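Local coordinates for protein laccase (Uncultured bacterium, PDB 4F7K) that probably oxidises phenolic and related substrates at copper centres while reducing dioxygen to water, as an extracellular bacterial laccase of the multicopper oxidase family, at residues A[135-140]-A[197-202]; A[131-136]-A[172-177]. All coordinates share one frame; numbering follows the deposited sequence.

Strand 131-140 illustrates how one strand can serve both the hydrogen bonding and the core of a beta sandwich. Followed from the N terminus, the chain leaves this strand and reaches 172-177 first, where interaction 2 pairs two neighbouring strands of one mixed sheet. It then runs through strand 183-190, which flanks 131-140 on its other side, and arrives at 197-202, where interaction 1 meets the second sheet. The first segments overlap at Ile135 and Met136; the shorter loop closes at 172-177 and the longer at 197-202, so apart from the four-residue offset at the start the first lies within the second. Together they tie edge strand, inner strand and opposing sheet into one domain.

Interaction 1 (A[135-140]-A[197-202]); sequences IMIDDW and FPVELE
Phe197 opens the contact by offering one face of its ring to Ile137 and its rim to Asp139. Methyl CG2 of Ile137 sits 3.8 Å from the centroid of the Phe197 ring and only 15° off the ring normal, a CH-pi contact over the face, although it is displaced a little toward the CD2 and CE2 side. The ring is put there by its first torsion: CG of Phe197 stands beside its own backbone N (chi1 -73°), and the two side chains pass each other in opposite directions. At the far end of the ring, CZ of Phe197 lies 3.9 Å from CB of Asp139, which approaches the edge close to the ring plane. Two residues on, Val199 points the same way, and its CG2 meets CD1 of Ile137 tip to tip at 3.7 Å. Ile137 thus divides its branches, CG2 for the ring and the extended CG1-CD1 arm for the valine. Asn190 of strand 183-190 also touches Phe197, while Ala170 of strand 167-173 packs on Ile137. No hydrogen bond joins the two segments; the two sheets meet here through buried hydrocarbon and an aromatic face, an interface that probably rests on dispersion and the hydrophobic effect.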
ATOM      1  N   ILE A 135      -8.376   5.764  -1.646  1.00 33.98           N
ATOM      2  CA  ILE A 135      -7.680   6.742  -2.457  1.00 33.92           C
ATOM      3  C   ILE A 135      -6.331   6.174  -2.845  1.00 32.97           C
ATOM      4  O   ILE A 135      -5.391   6.149  -2.014  1.00 32.44           O
ATOM      5  CB  ILE A 135      -7.401   8.079  -1.687  1.00 35.78           C
ATOM      6  CG1 ILE A 135      -8.555   8.449  -0.740  1.00 36.53           C
ATOM      7  CG2 ILE A 135      -7.004   9.193  -2.667  1.00 37.48           C
ATOM      8  CD1 ILE A 135      -9.855   8.654  -1.394  1.00 34.24           C
ATOM      9  N   MET A 136      -6.226   5.776  -4.112  1.00 31.27           N
ATOM     10  CA  MET A 136      -5.011   5.194  -4.644  1.00 30.06           C
ATOM     11  C   MET A 136      -4.275   6.258  -5.454  1.00 30.10           C
ATOM     12  O   MET A 136      -4.797   6.807  -6.467  1.00 30.81           O
ATOM     13  CB  MET A 136      -5.314   3.919  -5.460  1.00 28.80           C
ATOM     14  CG  MET A 136      -5.753   2.724  -4.576  1.00 28.08           C
ATOM     15  SD  MET A 136      -6.737   1.451  -5.477  1.00 29.30           S
ATOM     16  CE  MET A 136      -8.326   2.275  -5.763  1.00 26.14           C
ATOM     17  N   ILE A 137      -3.086   6.594  -4.988  1.00 28.22           N
ATOM     18  CA  ILE A 137      -2.315   7.629  -5.647  1.00 28.86           C
ATOM     19  C   ILE A 137      -1.206   6.975  -6.454  1.00 28.05           C
ATOM     20  O   ILE A 137      -0.483   6.122  -5.951  1.00 25.35           O
ATOM     21  CB  ILE A 137      -1.761   8.661  -4.637  1.00 30.04           C
ATOM     22  CG1 ILE A 137      -2.913   9.230  -3.794  1.00 32.43           C
ATOM     23  CG2 ILE A 137      -1.009   9.782  -5.356  1.00 29.90           C
ATOM     24  CD1 ILE A 137      -2.483  10.202  -2.657  1.00 34.71           C
ATOM     25  N   ASP A 138      -1.112   7.340  -7.728  1.00 28.34           N
ATOM     26  CA  ASP A 138      -0.111   6.730  -8.619  1.00 29.92           C
ATOM     27  C   ASP A 138       0.374   7.852  -9.540  1.00 31.29           C
ATOM     28  O   ASP A 138      -0.272   8.892  -9.679  1.00 31.45           O
ATOM     29  CB  ASP A 138      -0.792   5.594  -9.410  1.00 29.21           C
ATOM     30  CG  ASP A 138       0.174   4.518  -9.926  1.00 32.59           C
ATOM     31  OD1 ASP A 138       1.422   4.673  -9.755  1.00 33.36           O
ATOM     32  OD2 ASP A 138      -0.371   3.507 -10.515  1.00 32.63           O
ATOM     33  N   ASP A 139       1.532   7.693 -10.148  1.00 33.03           N
ATOM     34  CA  ASP A 139       1.835   8.615 -11.238  1.00 34.19           C
ATOM     35  C   ASP A 139       2.146   7.898 -12.532  1.00 33.89           C
ATOM     36  O   ASP A 139       2.281   6.676 -12.552  1.00 33.26           O
ATOM     37  CB  ASP A 139       2.894   9.618 -10.840  1.00 36.95           C
ATOM     38  CG  ASP A 139       4.238   9.071 -10.958  1.00 38.79           C
ATOM     39  OD1 ASP A 139       4.388   7.894 -10.543  1.00 43.36           O
ATOM     40  OD2 ASP A 139       5.102   9.801 -11.488  1.00 40.64           O
ATOM     41  N   TRP A 140       2.170   8.629 -13.637  1.00 34.40           N
ATOM     42  CA  TRP A 140       2.221   7.948 -14.927  1.00 34.32           C
ATOM     43  C   TRP A 140       2.966   8.805 -15.947  1.00 34.24           C
ATOM     44  O   TRP A 140       2.895  10.022 -15.914  1.00 34.27           O
ATOM     45  CB  TRP A 140       0.828   7.673 -15.529  1.00 35.02           C
ATOM     46  CG  TRP A 140      -0.080   6.691 -14.866  1.00 32.57           C
ATOM     47  CD1 TRP A 140      -0.257   5.367 -15.163  1.00 33.75           C
ATOM     48  CD2 TRP A 140      -1.022   7.004 -13.846  1.00 32.36           C
ATOM     49  NE1 TRP A 140      -1.232   4.819 -14.330  1.00 34.86           N
ATOM     50  CE2 TRP A 140      -1.708   5.819 -13.519  1.00 31.79           C
ATOM     51  CE3 TRP A 140      -1.341   8.184 -13.172  1.00 32.69           C
ATOM     52  CZ2 TRP A 140      -2.692   5.785 -12.565  1.00 34.80           C
ATOM     53  CZ3 TRP A 140      -2.306   8.156 -12.236  1.00 35.00           C
ATOM     54  CH2 TRP A 140      -2.972   6.965 -11.912  1.00 37.77           C
ATOM     55  N   PHE A 197       5.044  10.558  -2.190  1.00 30.89           N
ATOM     56  CA  PHE A 197       4.030  11.588  -2.250  1.00 31.64           C
ATOM     57  C   PHE A 197       3.787  12.208  -0.865  1.00 34.19           C
ATOM     58  O   PHE A 197       3.248  11.536   0.037  1.00 33.73           O
ATOM     59  CB  PHE A 197       2.713  10.971  -2.752  1.00 30.67           C
ATOM     60  CG  PHE A 197       2.716  10.629  -4.229  1.00 31.27           C
ATOM     61  CD1 PHE A 197       2.813  11.636  -5.183  1.00 31.63           C
ATOM     62  CD2 PHE A 197       2.585   9.311  -4.652  1.00 31.81           C
ATOM     63  CE1 PHE A 197       2.829  11.334  -6.546  1.00 34.72           C
ATOM     64  CE2 PHE A 197       2.575   8.979  -6.025  1.00 34.27           C
ATOM     65  CZ  PHE A 197       2.695  10.003  -6.977  1.00 35.36           C
ATOM     66  N   PRO A 198       4.174  13.490  -0.688  1.00 35.93           N
ATOM     67  CA  PRO A 198       3.540  14.229   0.401  1.00 37.37           C
ATOM     68  C   PRO A 198       2.105  14.443  -0.002  1.00 37.62           C
ATOM     69  O   PRO A 198       1.831  14.717  -1.184  1.00 38.55           O
ATOM     70  CB  PRO A 198       4.255  15.586   0.418  1.00 38.47           C
ATOM     71  CG  PRO A 198       5.171  15.626  -0.778  1.00 38.61           C
ATOM     72  CD  PRO A 198       4.972  14.348  -1.584  1.00 36.33           C
ATOM     73  N   VAL A 199       1.178  14.278   0.932  1.00 38.00           N
ATOM     74  CA  VAL A 199      -0.223  14.463   0.605  1.00 37.09           C
ATOM     75  C   VAL A 199      -0.881  15.414   1.591  1.00 39.00           C
ATOM     76  O   VAL A 199      -1.017  15.087   2.771  1.00 38.50           O
ATOM     77  CB  VAL A 199      -1.019  13.151   0.602  1.00 36.05           C
ATOM     78  CG1 VAL A 199      -2.442  13.418   0.108  1.00 34.21           C
ATOM     79  CG2 VAL A 199      -0.320  12.083  -0.282  1.00 33.37           C
ATOM     80  N   GLU A 200      -1.309  16.565   1.083  1.00 39.23           N
ATOM     81  CA  GLU A 200      -2.096  17.520   1.876  1.00 42.54           C
ATOM     82  C   GLU A 200      -3.588  17.341   1.611  1.00 42.56           C
ATOM     83  O   GLU A 200      -4.034  17.316   0.449  1.00 41.18           O
ATOM     84  CB  GLU A 200      -1.685  18.947   1.563  1.00 43.17           C
ATOM     85  CG  GLU A 200      -0.348  19.335   2.131  1.00 48.56           C
ATOM     86  CD  GLU A 200      -0.255  19.175   3.664  0.80 54.78           C
ATOM     87  OE1 GLU A 200      -1.271  19.385   4.373  0.80 57.88           O
ATOM     88  OE2 GLU A 200       0.851  18.842   4.161  0.80 56.47           O
ATOM     89  N   LEU A 201      -4.355  17.179   2.682  1.00 43.57           N
ATOM     90  CA  LEU A 201      -5.810  17.132   2.556  1.00 44.66           C
ATOM     91  C   LEU A 201      -6.399  18.503   2.628  1.00 46.54           C
ATOM     92  O   LEU A 201      -6.025  19.278   3.486  1.00 49.21           O
ATOM     93  CB  LEU A 201      -6.426  16.286   3.644  1.00 45.25           C
ATOM     94  CG  LEU A 201      -6.740  14.861   3.249  1.00 45.32           C
ATOM     95  CD1 LEU A 201      -5.519  14.161   2.806  1.00 44.15           C
ATOM     96  CD2 LEU A 201      -7.303  14.194   4.462  1.00 49.01           C
ATOM     97  N   GLU A 202      -7.336  18.810   1.739  1.00 47.01           N
ATOM     98  CA  GLU A 202      -8.092  20.071   1.839  1.00 49.20           C
ATOM     99  C   GLU A 202      -9.590  19.836   1.932  1.00 49.53           C
ATOM    100  O   GLU A 202     -10.087  18.833   1.429  1.00 47.61           O
ATOM    101  CB  GLU A 202      -7.759  20.988   0.672  1.00 49.96           C
ATOM    102  CG  GLU A 202      -6.307  21.457   0.718  1.00 52.57           C
ATOM    103  CD  GLU A 202      -5.954  22.402  -0.387  1.00 56.88           C
ATOM    104  OE1 GLU A 202      -6.843  22.783  -1.183  1.00 61.04           O
ATOM    105  OE2 GLU A 202      -4.766  22.767  -0.456  1.00 60.73           O
TER

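Interaction 2 (A[131-136]-A[172-177])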
ATOM      1  N   HIS A 131     -19.211   7.793   4.681  1.00 54.28           N
ATOM      2  CA  HIS A 131     -18.624   7.220   3.461  1.00 52.02           C
ATOM      3  C   HIS A 131     -17.231   6.710   3.748  1.00 50.41           C
ATOM      4  O   HIS A 131     -16.458   7.342   4.469  1.00 50.97           O
ATOM      5  CB  HIS A 131     -18.546   8.248   2.335  1.00 51.95           C
ATOM      6  CG  HIS A 131     -19.873   8.789   1.908  1.00 54.96           C
ATOM      7  ND1 HIS A 131     -20.403   9.954   2.421  1.00 56.50           N
ATOM      8  CD2 HIS A 131     -20.782   8.318   1.022  1.00 56.04           C
ATOM      9  CE1 HIS A 131     -21.574  10.185   1.860  1.00 59.57           C
ATOM     10  NE2 HIS A 131     -21.833   9.203   1.013  1.00 59.40           N
ATOM     11  N   ASP A 132     -16.927   5.562   3.163  1.00 48.62           N
ATOM     12  CA  ASP A 132     -15.667   4.889   3.329  1.00 47.14           C
ATOM     13  C   ASP A 132     -15.061   4.775   1.933  1.00 44.71           C
ATOM     14  O   ASP A 132     -15.461   3.916   1.149  1.00 43.23           O
ATOM     15  CB  ASP A 132     -15.924   3.515   3.966  1.00 47.70           C
ATOM     16  CG  ASP A 132     -14.645   2.732   4.253  1.00 48.86           C
ATOM     17  OD1 ASP A 132     -13.565   3.011   3.640  1.00 47.74           O
ATOM     18  OD2 ASP A 132     -14.738   1.803   5.097  1.00 50.16           O
ATOM     19  N   LEU A 133     -14.091   5.651   1.645  1.00 43.37           N
ATOM     20  CA  LEU A 133     -13.504   5.784   0.300  1.00 40.96           C
ATOM     21  C   LEU A 133     -12.038   5.376   0.281  1.00 39.06           C
ATOM     22  O   LEU A 133     -11.312   5.590   1.259  1.00 39.51           O
ATOM     23  CB  LEU A 133     -13.642   7.223  -0.233  1.00 41.28           C
ATOM     24  CG  LEU A 133     -15.043   7.835  -0.054  1.00 44.36           C
ATOM     25  CD1 LEU A 133     -15.071   9.364  -0.212  1.00 45.19           C
ATOM     26  CD2 LEU A 133     -16.102   7.160  -0.950  1.00 42.47           C
ATOM     27  N   ILE A 134     -11.616   4.779  -0.835  1.00 36.29           N
ATOM     28  CA  ILE A 134     -10.242   4.334  -1.003  1.00 34.07           C
ATOM     29  C   ILE A 134      -9.566   5.273  -1.992  1.00 34.32           C
ATOM     30  O   ILE A 134     -10.112   5.529  -3.056  1.00 34.72           O
ATOM     31  CB  ILE A 134     -10.224   2.876  -1.521  1.00 33.36           C
ATOM     32  CG1 ILE A 134     -10.707   1.907  -0.423  1.00 28.62           C
ATOM     33  CG2 ILE A 134      -8.850   2.484  -2.088  1.00 28.55           C
ATOM     34  CD1 ILE A 134     -11.220   0.560  -0.952  1.00 25.88           C
ATOM     35  N   ILE A 135      -8.376   5.764  -1.646  1.00 33.98           N
ATOM     36  CA  ILE A 135      -7.680   6.742  -2.457  1.00 33.92           C
ATOM     37  C   ILE A 135      -6.331   6.174  -2.845  1.00 32.97           C
ATOM     38  O   ILE A 135      -5.391   6.149  -2.014  1.00 32.44           O
ATOM     39  CB  ILE A 135      -7.401   8.079  -1.687  1.00 35.78           C
ATOM     40  CG1 ILE A 135      -8.555   8.449  -0.740  1.00 36.53           C
ATOM     41  CG2 ILE A 135      -7.004   9.193  -2.667  1.00 37.48           C
ATOM     42  CD1 ILE A 135      -9.855   8.654  -1.394  1.00 34.24           C
ATOM     43  N   MET A 136      -6.226   5.776  -4.112  1.00 31.27           N
ATOM     44  CA  MET A 136      -5.011   5.194  -4.644  1.00 30.06           C
ATOM     45  C   MET A 136      -4.275   6.258  -5.454  1.00 30.10           C
ATOM     46  O   MET A 136      -4.797   6.807  -6.467  1.00 30.81           O
ATOM     47  CB  MET A 136      -5.314   3.919  -5.460  1.00 28.80           C
ATOM     48  CG  MET A 136      -5.753   2.724  -4.576  1.00 28.08           C
ATOM     49  SD  MET A 136      -6.737   1.451  -5.477  1.00 29.30           S
ATOM     50  CE  MET A 136      -8.326   2.275  -5.763  1.00 26.14           C
ATOM     51  N   VAL A 172     -10.223   7.649  -6.742  1.00 32.44           N
ATOM     52  CA  VAL A 172     -11.133   7.550  -5.630  1.00 33.89           C
ATOM     53  C   VAL A 172     -12.086   6.405  -5.922  1.00 34.73           C
ATOM     54  O   VAL A 172     -12.643   6.317  -7.015  1.00 35.01           O
ATOM     55  CB  VAL A 172     -11.925   8.889  -5.418  1.00 34.20           C
ATOM     56  CG1 VAL A 172     -12.853   8.776  -4.254  1.00 34.32           C
ATOM     57  CG2 VAL A 172     -10.948  10.051  -5.169  1.00 32.24           C
ATOM     58  N   GLU A 173     -12.216   5.497  -4.971  1.00 35.79           N
ATOM     59  CA  GLU A 173     -13.085   4.336  -5.142  1.00 37.69           C
ATOM     60  C   GLU A 173     -13.936   4.164  -3.903  1.00 39.20           C
ATOM     61  O   GLU A 173     -13.382   4.012  -2.820  1.00 38.70           O
ATOM     62  CB  GLU A 173     -12.254   3.075  -5.381  1.00 37.79           C
ATOM     63  CG  GLU A 173     -13.072   1.762  -5.399  1.00 39.01           C
ATOM     64  CD  GLU A 173     -14.131   1.736  -6.477  1.00 42.26           C
ATOM     65  OE1 GLU A 173     -13.802   2.034  -7.642  1.00 40.73           O
ATOM     66  OE2 GLU A 173     -15.303   1.415  -6.153  1.00 46.41           O
ATOM     67  N   PRO A 174     -15.281   4.221  -4.049  1.00 41.63           N
ATOM     68  CA  PRO A 174     -16.007   4.536  -5.302  1.00 42.84           C
ATOM     69  C   PRO A 174     -16.104   6.048  -5.496  1.00 44.09           C
ATOM     70  O   PRO A 174     -15.831   6.795  -4.560  1.00 44.19           O
ATOM     71  CB  PRO A 174     -17.401   3.961  -5.044  1.00 44.14           C
ATOM     72  CG  PRO A 174     -17.600   4.212  -3.532  1.00 44.55           C
ATOM     73  CD  PRO A 174     -16.213   3.979  -2.921  1.00 42.68           C
ATOM     74  N   VAL A 175     -16.456   6.491  -6.696  1.00 45.10           N
ATOM     75  CA  VAL A 175     -16.766   7.893  -6.921  1.00 47.66           C
ATOM     76  C   VAL A 175     -18.211   8.100  -6.514  1.00 50.59           C
ATOM     77  O   VAL A 175     -19.149   7.541  -7.096  1.00 52.14           O
ATOM     78  CB  VAL A 175     -16.592   8.322  -8.383  1.00 48.36           C
ATOM     79  CG1 VAL A 175     -17.191   9.724  -8.578  1.00 49.33           C
ATOM     80  CG2 VAL A 175     -15.091   8.258  -8.783  1.00 46.46           C
ATOM     81  N   THR A 176     -18.390   8.899  -5.488  1.00 52.22           N
ATOM     82  CA  THR A 176     -19.659   8.968  -4.859  1.00 55.28           C
ATOM     83  C   THR A 176     -19.784  10.411  -4.431  1.00 56.62           C
ATOM     84  O   THR A 176     -18.778  11.043  -4.131  1.00 56.26           O
ATOM     85  CB  THR A 176     -19.728   7.928  -3.701  1.00 54.88           C
ATOM     86  OG1 THR A 176     -21.023   7.328  -3.676  1.00 58.54           O
ATOM     87  CG2 THR A 176     -19.390   8.529  -2.332  1.00 55.95           C
ATOM     88  N   PRO A 177     -21.007  10.953  -4.449  1.00 59.11           N
ATOM     89  CA  PRO A 177     -21.125  12.335  -4.019  1.00 60.20           C
ATOM     90  C   PRO A 177     -21.201  12.387  -2.499  1.00 59.98           C
ATOM     91  O   PRO A 177     -21.879  11.567  -1.880  1.00 60.48           O
ATOM     92  CB  PRO A 177     -22.439  12.791  -4.655  1.00 63.02           C
ATOM     93  CG  PRO A 177     -23.250  11.528  -4.850  1.00 63.62           C
ATOM     94  CD  PRO A 177     -22.315  10.345  -4.768  1.00 60.64           C
TER
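The carbonyl oxygen of Glu173 receives the amide of Ile134, with N of Ile134 2.8 Å from O of Glu173 and a nearly straight N-H...O angle of 168°. CA of Leu133 adds a longer CA-H...O contact to the same oxygen. The return bond, from N of Glu173 to O of Ile134, is also 2.8 Å, and its donor lies in the carbonyl plane. Ile134 and Glu173 therefore form an antiparallel hydrogen-bonded pair, followed by Ile135 and Val172 as a non-hydrogen-bonded pair. On the face carrying Ile135 and Val172, CD1 of Ile135 comes within 4.1 Å of CG1 of Val172, the two side chains lying alongside each other and pointing the same way. On the other face, Met136 folds back at its last torsion (chi3 -71°), which brings its CE to 4.0 Å from CB of Glu173.

Regular pairing stops at Pro174, which follows a cis peptide bond. CD2 of Leu133 takes up the contact, 3.7 Å from CD of Pro174, the leucine crossing the proline ring at about a right angle. The same methyl also touches CG2 of Thr176, which in turn reaches CD2 of His131 at 3.6 Å, meeting the imidazole obliquely. Asp132 points away from this seam and forms a salt bridge with Arg187 of strand 183-190, the neighbour on the opposite flank. Ile134 and Met136 pack on Pro118 of strand 116-122, whereas Leu133 and Val172 touch Ile261 of strand 256-261. The inner strand 131-140, paired antiparallel with an edge strand, thus carries Leu133 and Ile135 toward the second sheet, consistent with the cupredoxin-like beta sandwich expected of a multicopper oxidase domain.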